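Long-range contacts in GDSL-like Lipase/Acylhydrolase family protein (Neisseria meningitidis, PDB 4K7J), which probably removes O-acetyl groups from peptidoglycan, acting as a serine esterase of the SGNH (GDSL-like) hydrolase family: residues A[65-70]-A[98-103]; A[79-84]-A[367-372]; A[161-166]-A[188-193]; A[219-224]-A[245-250]; A[287-292]-A[333-338]. All coordinates share one frame; numbering follows the deposited sequence.

Interaction 1 (A[65-70]-A[98-103])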
# COMPACT_ATOMS: atom_id res chain seq x y z
N ALA A 65 -4.61 5.01 2.59
CA ALA A 65 -3.82 6.22 2.81
C ALA A 65 -3.84 6.75 4.26
O ALA A 65 -2.94 7.50 4.66
CB ALA A 65 -4.24 7.33 1.81
N GLY A 66 -4.84 6.35 5.03
CA GLY A 66 -4.94 6.77 6.42
C GLY A 66 -4.04 5.95 7.33
O GLY A 66 -3.77 6.33 8.46
N ASP A 67 -3.59 4.81 6.81
CA ASP A 67 -2.72 3.86 7.53
C ASP A 67 -3.38 3.20 8.74
O ASP A 67 -2.73 2.43 9.42
CB ASP A 67 -1.36 4.49 7.91
CG ASP A 67 -0.23 3.46 7.92
OD1 ASP A 67 -0.36 2.42 7.23
OD2 ASP A 67 0.79 3.68 8.61
N PHE A 68 -4.65 3.47 9.03
CA PHE A 68 -5.29 2.78 10.17
C PHE A 68 -5.53 1.29 9.90
O PHE A 68 -5.43 0.46 10.80
CB PHE A 68 -6.58 3.48 10.61
CG PHE A 68 -6.35 4.78 11.32
CD1 PHE A 68 -5.85 4.80 12.61
CD2 PHE A 68 -6.61 5.98 10.69
CE1 PHE A 68 -5.62 6.00 13.27
CE2 PHE A 68 -6.38 7.19 11.34
CZ PHE A 68 -5.89 7.20 12.63
N PHE A 69 -5.82 0.96 8.65
CA PHE A 69 -6.06 -0.43 8.25
C PHE A 69 -4.72 -1.14 8.13
O PHE A 69 -4.49 -2.17 8.75
CB PHE A 69 -6.81 -0.46 6.91
CG PHE A 69 -7.19 -1.84 6.43
CD1 PHE A 69 -6.29 -2.63 5.74
CD2 PHE A 69 -8.47 -2.32 6.63
CE1 PHE A 69 -6.65 -3.88 5.27
CE2 PHE A 69 -8.84 -3.58 6.17
CZ PHE A 69 -7.94 -4.35 5.49
N THR A 70 -3.83 -0.57 7.34
CA THR A 70 -2.53 -1.21 7.10
C THR A 70 -1.64 -1.30 8.35
O THR A 70 -0.85 -2.22 8.50
CB THR A 70 -1.79 -0.53 5.94
OG1 THR A 70 -1.98 0.89 6.05
CG2 THR A 70 -2.37 -0.98 4.61
N ARG A 98 -1.47 9.69 5.98
CA ARG A 98 -0.81 9.40 7.24
C ARG A 98 0.12 8.17 7.19
O ARG A 98 -0.22 7.14 6.61
CB ARG A 98 -1.88 9.24 8.33
CG ARG A 98 -1.41 8.62 9.63
CD ARG A 98 -2.57 8.53 10.63
NE ARG A 98 -2.16 7.92 11.89
CZ ARG A 98 -2.26 6.63 12.17
NH1 ARG A 98 -2.78 5.77 11.28
NH2 ARG A 98 -1.84 6.18 13.35
N MET A 99 1.30 8.30 7.80
CA MET A 99 2.14 7.15 8.07
C MET A 99 2.12 6.93 9.57
O MET A 99 2.48 7.83 10.33
CB MET A 99 3.58 7.40 7.64
CG MET A 99 3.84 7.45 6.15
SD MET A 99 4.02 5.82 5.42
CE MET A 99 2.34 5.56 4.82
N ALA A 100 1.72 5.74 10.02
CA ALA A 100 1.68 5.47 11.46
C ALA A 100 3.06 5.15 12.03
O ALA A 100 3.34 5.45 13.19
CB ALA A 100 0.72 4.35 11.76
N ALA A 101 3.92 4.56 11.19
CA ALA A 101 5.19 3.99 11.64
C ALA A 101 6.38 4.96 11.70
O ALA A 101 7.40 4.64 12.31
CB ALA A 101 5.55 2.78 10.78
N VAL A 102 6.26 6.11 11.05
CA VAL A 102 7.31 7.13 11.11
C VAL A 102 6.78 8.54 11.21
O VAL A 102 5.64 8.82 10.82
CB VAL A 102 8.24 7.10 9.88
CG1 VAL A 102 9.33 6.10 10.06
CG2 VAL A 102 7.44 6.87 8.61
N ARG A 103 7.63 9.43 11.71
CA ARG A 103 7.32 10.85 11.79
C ARG A 103 8.33 11.62 10.95
O ARG A 103 9.50 11.25 10.90
CB ARG A 103 7.36 11.32 13.24
CG ARG A 103 6.36 10.59 14.13
CD ARG A 103 6.32 11.17 15.55
NE ARG A 103 7.45 10.74 16.37
CZ ARG A 103 8.57 11.44 16.52
NH1 ARG A 103 8.72 12.61 15.91
NH2 ARG A 103 9.55 10.96 17.29
O HOH W 1 3.51 3.72 8.31
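R98 lays its whole side chain along the turn that joins helix 62-65 to helix 68-81. CG stands opposite the backbone N (chi1 166°) and the chain stays extended to NE. On that path CB and CG pass G66 O, and R98 CD comes to 3.3 Å from G66 O and also skirts F68 CZ. From here the ring takes over: NE lies near F68 CZ, R98 CZ is 3.6 Å from F68 CE1, and NH2 looks onto the same CE1. The guanidinium lies flat on the phenyl, planes 10° apart, with R98 NH1 over the ring centre. NH1 also donates in its own plane to G66 O at 3.0 Å, which fixes the rotation of the group. At the root, R98 N bonds A65 O at 2.9 Å. D67 sends OD2 to A100 N (2.7 Å) while T70 OG1 donates to OD1. A water links OD2 to A101 N, and R74 makes a salt bridge to OD2. The stack is therefore a cation-pi pair pinned by a hydrogen bond, while the carboxylate ties the loop before strand 102-106 to the start of the helix and is probably kept ionised by R74.

Interaction 2 (A[79-84]-A[367-372])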
# COMPACT_ATOMS: atom_id res chain seq x y z
N LYS A 79 3.90 -9.36 14.90
CA LYS A 79 3.93 -10.16 16.12
C LYS A 79 3.95 -11.65 15.79
O LYS A 79 4.68 -12.43 16.38
CB LYS A 79 2.73 -9.82 17.00
CG LYS A 79 2.89 -8.51 17.75
CD LYS A 79 4.05 -8.62 18.75
CE LYS A 79 4.18 -7.38 19.63
NZ LYS A 79 4.95 -6.29 18.98
N THR A 80 3.15 -12.03 14.80
CA THR A 80 3.03 -13.42 14.39
C THR A 80 4.29 -13.95 13.70
O THR A 80 4.71 -15.07 13.96
CB THR A 80 1.82 -13.60 13.45
OG1 THR A 80 0.62 -13.20 14.14
CG2 THR A 80 1.69 -15.05 13.00
N TRP A 81 4.89 -13.14 12.83
CA TRP A 81 5.93 -13.65 11.94
C TRP A 81 7.26 -12.88 12.01
O TRP A 81 8.22 -13.23 11.32
CB TRP A 81 5.40 -13.72 10.51
CG TRP A 81 4.32 -14.77 10.30
CD1 TRP A 81 4.32 -16.05 10.78
CD2 TRP A 81 3.11 -14.62 9.54
NE1 TRP A 81 3.18 -16.70 10.37
CE2 TRP A 81 2.42 -15.85 9.61
CE3 TRP A 81 2.54 -13.57 8.82
CZ2 TRP A 81 1.20 -16.06 8.98
CZ3 TRP A 81 1.32 -13.77 8.19
CH2 TRP A 81 0.66 -15.01 8.28
N GLY A 82 7.31 -11.83 12.82
CA GLY A 82 8.53 -11.08 12.99
C GLY A 82 8.46 -9.66 12.47
O GLY A 82 7.89 -9.40 11.41
N ASP A 83 9.05 -8.73 13.22
CA ASP A 83 9.11 -7.32 12.84
C ASP A 83 10.23 -7.09 11.84
O ASP A 83 11.36 -6.85 12.23
CB ASP A 83 9.36 -6.44 14.08
CG ASP A 83 9.26 -4.94 13.77
OD1 ASP A 83 9.32 -4.53 12.59
OD2 ASP A 83 9.13 -4.16 14.73
N GLY A 84 9.90 -7.13 10.56
CA GLY A 84 10.88 -6.88 9.52
C GLY A 84 11.19 -5.41 9.28
O GLY A 84 11.97 -5.09 8.39
N SER A 367 -7.78 -14.05 8.53
CA SER A 367 -7.95 -14.81 7.29
C SER A 367 -6.62 -15.30 6.70
O SER A 367 -6.53 -16.43 6.20
CB SER A 367 -8.73 -13.99 6.26
OG SER A 367 -9.99 -13.55 6.77
N LEU A 368 -5.59 -14.47 6.76
CA LEU A 368 -4.30 -14.81 6.15
C LEU A 368 -3.55 -15.84 6.99
O LEU A 368 -2.93 -16.76 6.45
CB LEU A 368 -3.44 -13.56 5.94
CG LEU A 368 -3.98 -12.55 4.92
CD1 LEU A 368 -3.20 -11.25 4.98
CD2 LEU A 368 -3.93 -13.14 3.53
N GLU A 369 -3.60 -15.68 8.31
CA GLU A 369 -2.93 -16.63 9.19
C GLU A 369 -3.55 -18.02 9.07
O GLU A 369 -2.84 -19.04 9.10
CB GLU A 369 -2.93 -16.12 10.64
CG GLU A 369 -2.00 -14.93 10.87
CD GLU A 369 -2.22 -14.26 12.23
OE1 GLU A 369 -3.00 -14.79 13.05
OE2 GLU A 369 -1.60 -13.20 12.47
N GLU A 370 -4.87 -18.07 8.90
CA GLU A 370 -5.58 -19.33 8.70
C GLU A 370 -5.08 -20.00 7.45
O GLU A 370 -4.88 -21.22 7.42
CB GLU A 370 -7.08 -19.10 8.52
CG GLU A 370 -7.84 -18.75 9.78
CD GLU A 370 -9.34 -18.71 9.54
OE1 GLU A 370 -9.78 -19.16 8.46
OE2 GLU A 370 -10.08 -18.23 10.43
N LEU A 371 -4.89 -19.20 6.41
CA LEU A 371 -4.52 -19.70 5.10
C LEU A 371 -3.15 -20.34 5.18
O LEU A 371 -2.91 -21.41 4.61
CB LEU A 371 -4.53 -18.57 4.06
CG LEU A 371 -4.12 -18.92 2.62
CD1 LEU A 371 -5.04 -19.96 2.01
CD2 LEU A 371 -4.07 -17.68 1.75
N VAL A 372 -2.26 -19.68 5.90
CA VAL A 372 -0.90 -20.15 6.07
C VAL A 372 -0.90 -21.42 6.91
O VAL A 372 -0.23 -22.40 6.58
CB VAL A 372 -0.04 -19.06 6.73
CG1 VAL A 372 1.24 -19.64 7.32
CG2 VAL A 372 0.26 -17.98 5.71
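The indole of W81 reaches across from the end of helix 68-81 to helix 354-373. One face carries T80 CG2 from its own helix, 3.4 Å above the ring plane and nearer its border than its centre. At the edge, near the plane, sits L368 O, while E369 CG and V372 CG2 approach obliquely. This is helix-to-helix packing in the alpha/beta fold of an SGNH hydrolase, where the last turn of one helix meets the C-terminal helix of the chain. L43 and A47 of helix 38-47 also touch the tryptophan, making it the meeting point of three helices.

E369 supplies the second flat group. Its CG is anti to the carbonyl carbon (chi1 -71°) and the chain runs extended from there, bringing the methylene beside the benzene part of the indole, W81 CH2 to E369 CG 3.7 Å, with the carboxylate turned steeply, 78°, from the ring. The acid then meets T80 coming from the opposite direction. T80 OG1 donates to E369 OE2 at 2.8 Å, and it arrives from above the carboxylate plane, 57° out of it. R76 O of the same helix is also hydrogen-bonded to this hydroxyl, whose one proton is probably shared, and R76 NE makes a long, weak ion pair with OE2. V372 runs alongside the ring the other way, with W81 CZ2 3.9 Å from V372 CG2.

Interaction 3 (A[161-166]-A[188-193])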
# COMPACT_ATOMS: atom_id res chain seq x y z
N THR A 161 24.66 13.77 -5.99
CA THR A 161 24.74 13.05 -4.73
C THR A 161 23.75 13.59 -3.71
O THR A 161 23.21 14.69 -3.86
CB THR A 161 26.15 13.16 -4.09
OG1 THR A 161 26.45 14.53 -3.87
CG2 THR A 161 27.20 12.55 -5.01
N LEU A 162 23.51 12.80 -2.67
CA LEU A 162 22.86 13.28 -1.45
C LEU A 162 23.54 12.53 -0.32
O LEU A 162 24.39 11.67 -0.57
CB LEU A 162 21.33 13.04 -1.47
CG LEU A 162 20.74 11.69 -1.91
CD1 LEU A 162 20.97 10.60 -0.87
CD2 LEU A 162 19.23 11.85 -2.22
N THR A 163 23.18 12.85 0.92
CA THR A 163 23.76 12.12 2.03
C THR A 163 22.67 11.50 2.87
O THR A 163 21.62 12.09 3.08
CB THR A 163 24.65 13.00 2.94
OG1 THR A 163 23.83 13.95 3.62
CG2 THR A 163 25.74 13.73 2.12
N VAL A 164 22.94 10.30 3.37
CA VAL A 164 22.04 9.59 4.27
C VAL A 164 22.82 9.32 5.55
O VAL A 164 23.82 8.59 5.52
CB VAL A 164 21.61 8.26 3.66
CG1 VAL A 164 20.73 7.50 4.61
CG2 VAL A 164 20.89 8.49 2.32
N ASN A 165 22.38 9.91 6.67
CA ASN A 165 23.17 9.96 7.91
C ASN A 165 24.65 10.28 7.68
O ASN A 165 25.53 9.63 8.24
CB ASN A 165 23.04 8.65 8.71
CG ASN A 165 21.69 8.51 9.38
OD1 ASN A 165 20.78 9.30 9.13
ND2 ASN A 165 21.54 7.49 10.22
N GLY A 166 24.93 11.27 6.85
CA GLY A 166 26.30 11.69 6.61
C GLY A 166 27.04 10.94 5.51
O GLY A 166 28.07 11.41 5.03
N THR A 188 18.51 10.82 8.60
CA THR A 188 18.56 12.20 8.11
C THR A 188 19.15 12.24 6.71
O THR A 188 20.25 11.75 6.48
CB THR A 188 19.35 13.11 9.06
OG1 THR A 188 18.66 13.17 10.31
CG2 THR A 188 19.47 14.52 8.49
N ILE A 189 18.40 12.82 5.78
CA ILE A 189 18.80 12.88 4.39
C ILE A 189 18.95 14.33 3.96
O ILE A 189 18.02 15.14 4.13
CB ILE A 189 17.74 12.19 3.49
CG1 ILE A 189 17.53 10.75 3.96
CG2 ILE A 189 18.17 12.23 2.03
CD1 ILE A 189 16.29 10.10 3.38
N HIS A 190 20.12 14.66 3.42
CA HIS A 190 20.48 16.03 3.06
C HIS A 190 20.69 16.11 1.56
O HIS A 190 21.37 15.26 0.98
CB HIS A 190 21.78 16.44 3.77
CG HIS A 190 21.61 16.76 5.23
ND1 HIS A 190 22.67 16.77 6.12
CD2 HIS A 190 20.51 17.09 5.95
CE1 HIS A 190 22.22 17.09 7.32
NE2 HIS A 190 20.92 17.28 7.24
N THR A 191 20.12 17.12 0.92
CA THR A 191 20.30 17.30 -0.52
C THR A 191 20.86 18.68 -0.82
O THR A 191 20.18 19.69 -0.67
CB THR A 191 18.98 17.10 -1.31
OG1 THR A 191 17.98 17.99 -0.82
CG2 THR A 191 18.48 15.67 -1.14
N GLU A 192 22.12 18.71 -1.25
CA GLU A 192 22.75 19.97 -1.61
C GLU A 192 22.01 20.60 -2.79
O GLU A 192 21.63 21.76 -2.73
CB GLU A 192 24.23 19.78 -1.92
CG GLU A 192 24.88 20.92 -2.71
CD GLU A 192 25.07 22.20 -1.90
OE1 GLU A 192 24.68 22.26 -0.71
OE2 GLU A 192 25.62 23.16 -2.48
N MET A 193 21.80 19.82 -3.84
CA MET A 193 21.03 20.24 -5.01
C MET A 193 19.68 19.50 -5.06
O MET A 193 19.49 18.51 -4.36
CB MET A 193 21.86 20.05 -6.29
CG MET A 193 22.93 21.13 -6.52
SD MET A 193 22.29 22.80 -6.83
CE MET A 193 22.52 23.56 -5.23
O HOH W 2 23.12 17.28 -4.43
O HOH W 3 22.82 13.10 6.01
O HOH W 4 25.01 15.71 5.39
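T163 and H190 face each other as an antiparallel hydrogen-bonded pair, T163 N to H190 O and H190 N to T163 O both 3.0 Å. One step along, V164 and I189 form a non-hydrogen-bonded pair, where I189 CA lies 3.2 Å from T163 O in a CA-H...O contact. The ladder ends at N165: its N bonds T188 O, and its side-chain OD1 takes the N-H of T188 at 2.8 Å in an almost straight bond (173°), doing the work of a backbone carbonyl. ND2 of the same amide is spent on A184 O, which holds the group in place.

Next come the side chains. The OG1 of T163 sits between its backbone N and carbonyl carbon, chi1 68°, which brings it to 3.2 Å from H190 CB. One water links this hydroxyl to H190 ND1, and another joins it to G166 N and T188 O. On the opposite face of the sheet V164 and I189 come together, with L162 close by.

Farther out, N165 and G166, both with positive phi, form the tight type I' turn that reverses the chain into strand 167-170. L162 and I189 rest on strand 195-203 of the second sheet, and V164 on strand 177-183. T188 OG1 and T191 OG1 pair with T136 and T129. The region is consistent with a galactose-binding-domain-like beta-sandwich. Chemically, the contact puts apolar side chains between the sheets and leaves the T163 hydroxyl and H190 imidazole on the other face, bridged by water.

Interaction 4 (A[219-224]-A[245-250]). With ACT (acetate ion), chain C.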
# COMPACT_ATOMS: atom_id res chain seq x y z
N ALA A 219 -8.44 7.71 -4.93
CA ALA A 219 -7.91 7.03 -6.12
C ALA A 219 -8.71 5.81 -6.57
O ALA A 219 -9.40 5.16 -5.78
CB ALA A 219 -6.45 6.65 -5.91
N GLN A 220 -8.58 5.50 -7.86
CA GLN A 220 -9.13 4.29 -8.47
C GLN A 220 -7.97 3.53 -9.10
O GLN A 220 -6.94 4.13 -9.43
CB GLN A 220 -10.13 4.67 -9.54
CG GLN A 220 -11.36 5.43 -9.00
CD GLN A 220 -12.27 5.86 -10.12
OE1 GLN A 220 -12.54 5.09 -11.06
NE2 GLN A 220 -12.71 7.11 -10.06
N LEU A 221 -8.12 2.21 -9.28
CA LEU A 221 -7.01 1.40 -9.79
C LEU A 221 -6.53 1.82 -11.16
O LEU A 221 -5.33 1.82 -11.43
CB LEU A 221 -7.35 -0.10 -9.81
CG LEU A 221 -6.30 -0.98 -10.49
CD1 LEU A 221 -4.99 -0.97 -9.71
CD2 LEU A 221 -6.78 -2.39 -10.69
N THR A 222 -7.47 2.20 -12.03
CA THR A 222 -7.12 2.60 -13.39
C THR A 222 -6.28 3.87 -13.40
O THR A 222 -5.61 4.17 -14.38
CB THR A 222 -8.36 2.82 -14.28
OG1 THR A 222 -9.21 3.84 -13.71
CG2 THR A 222 -9.14 1.52 -14.42
N GLN A 223 -6.31 4.62 -12.30
CA GLN A 223 -5.56 5.86 -12.23
C GLN A 223 -4.07 5.66 -11.97
O GLN A 223 -3.34 6.63 -11.80
CB GLN A 223 -6.17 6.82 -11.20
CG GLN A 223 -7.54 7.34 -11.66
CD GLN A 223 -8.28 8.07 -10.57
OE1 GLN A 223 -8.09 7.79 -9.40
NE2 GLN A 223 -9.13 9.01 -10.96
N TRP A 224 -3.61 4.41 -11.96
CA TRP A 224 -2.18 4.16 -12.11
C TRP A 224 -1.65 4.79 -13.41
O TRP A 224 -0.45 5.07 -13.54
CB TRP A 224 -1.88 2.65 -12.11
CG TRP A 224 -2.01 1.97 -10.76
CD1 TRP A 224 -2.72 2.40 -9.67
CD2 TRP A 224 -1.41 0.73 -10.38
NE1 TRP A 224 -2.60 1.50 -8.64
CE2 TRP A 224 -1.80 0.46 -9.05
CE3 TRP A 224 -0.57 -0.19 -11.03
CZ2 TRP A 224 -1.39 -0.68 -8.37
CZ3 TRP A 224 -0.16 -1.32 -10.35
CH2 TRP A 224 -0.57 -1.55 -9.03
N LEU A 245 -4.27 -5.10 -3.48
CA LEU A 245 -4.95 -4.01 -4.18
C LEU A 245 -6.26 -3.72 -3.46
O LEU A 245 -7.13 -4.59 -3.34
CB LEU A 245 -5.24 -4.40 -5.63
CG LEU A 245 -4.03 -4.75 -6.49
CD1 LEU A 245 -4.48 -5.37 -7.81
CD2 LEU A 245 -3.13 -3.54 -6.74
N SER A 246 -6.39 -2.50 -2.95
CA SER A 246 -7.59 -2.13 -2.20
C SER A 246 -8.24 -0.88 -2.80
O SER A 246 -7.96 0.23 -2.38
CB SER A 246 -7.25 -1.94 -0.71
OG SER A 246 -8.39 -1.55 0.04
N TYR A 247 -9.11 -1.08 -3.79
CA TYR A 247 -9.83 0.00 -4.42
C TYR A 247 -11.30 -0.39 -4.49
O TYR A 247 -11.69 -1.40 -3.94
CB TYR A 247 -9.29 0.27 -5.83
CG TYR A 247 -7.85 0.77 -5.92
CD1 TYR A 247 -7.57 2.13 -5.86
CD2 TYR A 247 -6.80 -0.11 -6.12
CE1 TYR A 247 -6.27 2.60 -5.97
CE2 TYR A 247 -5.49 0.34 -6.23
CZ TYR A 247 -5.23 1.69 -6.16
OH TYR A 247 -3.93 2.15 -6.27
N GLY A 248 -12.11 0.41 -5.17
CA GLY A 248 -13.49 0.01 -5.38
C GLY A 248 -14.48 1.04 -4.90
O GLY A 248 -15.50 1.28 -5.54
N THR A 249 -14.17 1.67 -3.77
CA THR A 249 -15.06 2.66 -3.18
C THR A 249 -15.28 3.86 -4.10
O THR A 249 -16.41 4.28 -4.31
CB THR A 249 -14.53 3.14 -1.82
OG1 THR A 249 -14.51 2.02 -0.92
CG2 THR A 249 -15.41 4.23 -1.24
N ASN A 250 -14.21 4.39 -4.67
CA ASN A 250 -14.35 5.53 -5.56
C ASN A 250 -14.92 5.16 -6.94
O ASN A 250 -15.74 5.90 -7.49
CB ASN A 250 -13.02 6.28 -5.68
CG ASN A 250 -12.55 6.83 -4.33
OD1 ASN A 250 -13.20 7.68 -3.75
ND2 ASN A 250 -11.44 6.31 -3.83
C ACT C . -11.75 7.42 -0.54
O ACT C . -12.11 8.58 -0.19
OXT ACT C . -10.69 7.32 -1.21
CH3 ACT C . -12.53 6.20 -0.16
O HOH W 5 -11.34 3.30 -4.73
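With chi1 at -65° Y247 sets its ring anti to the carbonyl carbon and sends it under the 3-10 turn of residues 221-224, where L221 lies across it. W224, its CG likewise beside the backbone N (chi1 -73°), swings the indole round to meet the far end of the tyrosine. L221 CB stands over the phenol face, 4.1 Å from the ring centroid, in a CH-pi contact, and A219 O lies at the ring edge. The hydroxyl is then caught by the indole: W224 NE1 donates to Y247 OH at 2.8 Å, a bond lying within the ring plane of the tryptophan. L245 packs its CD2 against W224 CZ2 at 3.7 Å. The turn itself is held from within by Q223 OE1, which accepts from Q220 N, and from outside by E251 OE2, which takes L221 N.

N250 stands at the other end. Its ND2 donates to A219 O at 3.0 Å from above the carbonyl plane, and its second N-H goes nearly straight, 172°, to the acetate OXT at 2.9 Å. The same acetate, probably from the crystallisation liquor, is bonded by S62 N, G218 N and H351 NE2. A water accepts from G248 N and N250 N and lies in donating position to A219 O. The sequence around N250 fits the asparagine block of SGNH hydrolases, and an acetate so held is consistent with the family's oxyanion hole. With both N-H groups committed, the amide cannot flip without losing bonds, and A219 O, in the second shell, appears to orient ND2 toward a negatively charged oxygen.

Interaction 5 (A[287-292]-A[333-338])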
# COMPACT_ATOMS: atom_id res chain seq x y z
N ALA A 287 -14.51 -3.98 -2.39
CA ALA A 287 -14.94 -2.76 -1.73
C ALA A 287 -15.87 -3.03 -0.54
O ALA A 287 -16.71 -3.94 -0.60
CB ALA A 287 -15.60 -1.83 -2.72
N PRO A 288 -15.72 -2.26 0.55
CA PRO A 288 -16.67 -2.35 1.66
C PRO A 288 -18.01 -1.78 1.23
O PRO A 288 -18.08 -1.12 0.20
CB PRO A 288 -16.05 -1.43 2.73
CG PRO A 288 -15.24 -0.43 1.95
CD PRO A 288 -14.69 -1.22 0.79
N GLU A 289 -19.07 -2.01 2.01
CA GLU A 289 -20.30 -1.32 1.73
C GLU A 289 -20.09 0.16 2.00
O GLU A 289 -19.49 0.54 3.00
CB GLU A 289 -21.48 -1.84 2.56
CG GLU A 289 -22.78 -1.08 2.28
CD GLU A 289 -24.02 -1.71 2.90
OE1 GLU A 289 -24.18 -1.67 4.13
OE2 GLU A 289 -24.85 -2.25 2.13
N SER A 290 -20.56 1.00 1.07
CA SER A 290 -20.61 2.44 1.25
C SER A 290 -22.06 2.83 1.10
O SER A 290 -22.86 2.08 0.54
CB SER A 290 -19.79 3.16 0.18
OG SER A 290 -18.41 2.88 0.33
N LEU A 291 -22.41 4.02 1.59
CA LEU A 291 -23.75 4.55 1.43
C LEU A 291 -23.69 5.90 0.73
O LEU A 291 -22.88 6.75 1.08
CB LEU A 291 -24.42 4.71 2.79
CG LEU A 291 -24.48 3.41 3.60
CD1 LEU A 291 -25.14 3.63 4.95
CD2 LEU A 291 -25.20 2.34 2.80
N LYS A 292 -24.56 6.06 -0.26
CA LYS A 292 -24.75 7.33 -0.95
C LYS A 292 -25.46 8.28 -0.01
O LYS A 292 -25.32 9.50 -0.10
CB LYS A 292 -25.59 7.11 -2.21
CG LYS A 292 -25.67 8.32 -3.10
CD LYS A 292 -24.27 8.79 -3.46
CE LYS A 292 -24.29 10.03 -4.34
NZ LYS A 292 -22.91 10.39 -4.76
N ILE A 333 -24.45 -7.18 3.05
CA ILE A 333 -25.24 -6.02 2.63
C ILE A 333 -26.00 -5.45 3.82
O ILE A 333 -26.30 -6.18 4.77
CB ILE A 333 -26.21 -6.41 1.49
CG1 ILE A 333 -26.78 -5.16 0.80
CG2 ILE A 333 -27.31 -7.35 2.00
CD1 ILE A 333 -27.77 -5.48 -0.34
N CYS A 334 -26.26 -4.15 3.79
CA CYS A 334 -26.98 -3.47 4.87
C CYS A 334 -26.23 -3.57 6.20
O CYS A 334 -26.82 -3.83 7.25
CB CYS A 334 -28.41 -4.04 5.00
SG CYS A 334 -29.46 -3.17 6.20
N SER A 335 -24.92 -3.36 6.16
CA SER A 335 -24.13 -3.40 7.39
C SER A 335 -23.50 -2.05 7.73
O SER A 335 -23.20 -1.79 8.89
CB SER A 335 -23.03 -4.45 7.28
OG SER A 335 -22.15 -4.12 6.21
N MET A 336 -23.32 -1.19 6.74
CA MET A 336 -22.63 0.08 6.97
C MET A 336 -23.37 0.99 7.94
O MET A 336 -22.73 1.63 8.78
CB MET A 336 -22.30 0.81 5.66
CG MET A 336 -21.81 2.26 5.84
SD MET A 336 -20.32 2.40 6.87
CE MET A 336 -18.99 2.39 5.67
N LYS A 337 -24.69 1.05 7.84
CA LYS A 337 -25.43 1.93 8.74
C LYS A 337 -25.26 1.47 10.19
O LYS A 337 -25.10 2.29 11.09
CB LYS A 337 -26.92 2.05 8.38
CG LYS A 337 -27.59 3.28 9.00
CD LYS A 337 -28.93 2.93 9.62
CE LYS A 337 -29.43 4.00 10.61
NZ LYS A 337 -30.61 3.52 11.43
N ASN A 338 -25.27 0.16 10.40
CA ASN A 338 -25.04 -0.38 11.73
C ASN A 338 -23.64 -0.01 12.24
O ASN A 338 -23.48 0.41 13.39
CB ASN A 338 -25.21 -1.89 11.74
CG ASN A 338 -25.44 -2.44 13.13
OD1 ASN A 338 -26.09 -1.81 13.96
ND2 ASN A 338 -24.88 -3.62 13.40
O HOH W 6 -26.22 -0.07 5.66
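E289 gives up the most surface here, its carboxylate pushed into the backbone just before helix 336-341. The side chain is an extended one, CG anti to the backbone N (chi1 179°), that carries the acid to three successive amides. OE1 receives S335 N at 2.7 Å and M336 N at 2.8 Å; the M336 bond is almost straight, 175°, the other more bent. OE2 takes C334 N at 2.9 Å, while R301 NH1 makes a salt bridge to the same oxygen. A water donates a further hydrogen bond to E289 OE1 and accepts from K337 N. The buried charge is thus well answered, and the start of the helix would probably stabilise it further.

M336 comes next. Its chain bends at chi2 and chi3, so its CE curls back to 3.3 Å from E289 O while CB lies beside the carboxylate. Its CG meets L291 CG at 3.7 Å, the two side chains crossing at a slant, and L291 CD1 reaches on toward K337. M336 also touches A345 and F352.

C334 has positive phi and S335 negative phi, which turns their N-H groups and that of M336 toward one carboxylate. The disulfide of C334 to C298 ties this bend to a later part of the loop that holds 287-292. Three consecutive amides converging on one carboxylate at the head of a helix are characteristic of an anion-binding nest.

Interactions 4 and 5 touch: T249 CG2 lies 3.6 Å from S290 OG and G248 C 3.8 Å from A287 CB, so the turn leading into helix 249-252 rests on the start of 287-292. T249 OG1 is hydrogen-bonded to H63 NE2, next to S62 in sequence; S62 N joins N250 at the acetate, the likely active site. The side chain of N250 is about 3 Å, and that of I333 about 5 Å, from a bound EPE. Interactions 1 and 2 lie at the two ends of helix 68-81, centres about 19 Å apart. Interaction 3 stands apart in the beta-rich region, probably a sandwich, its centre about 34 Å from that of interaction 4.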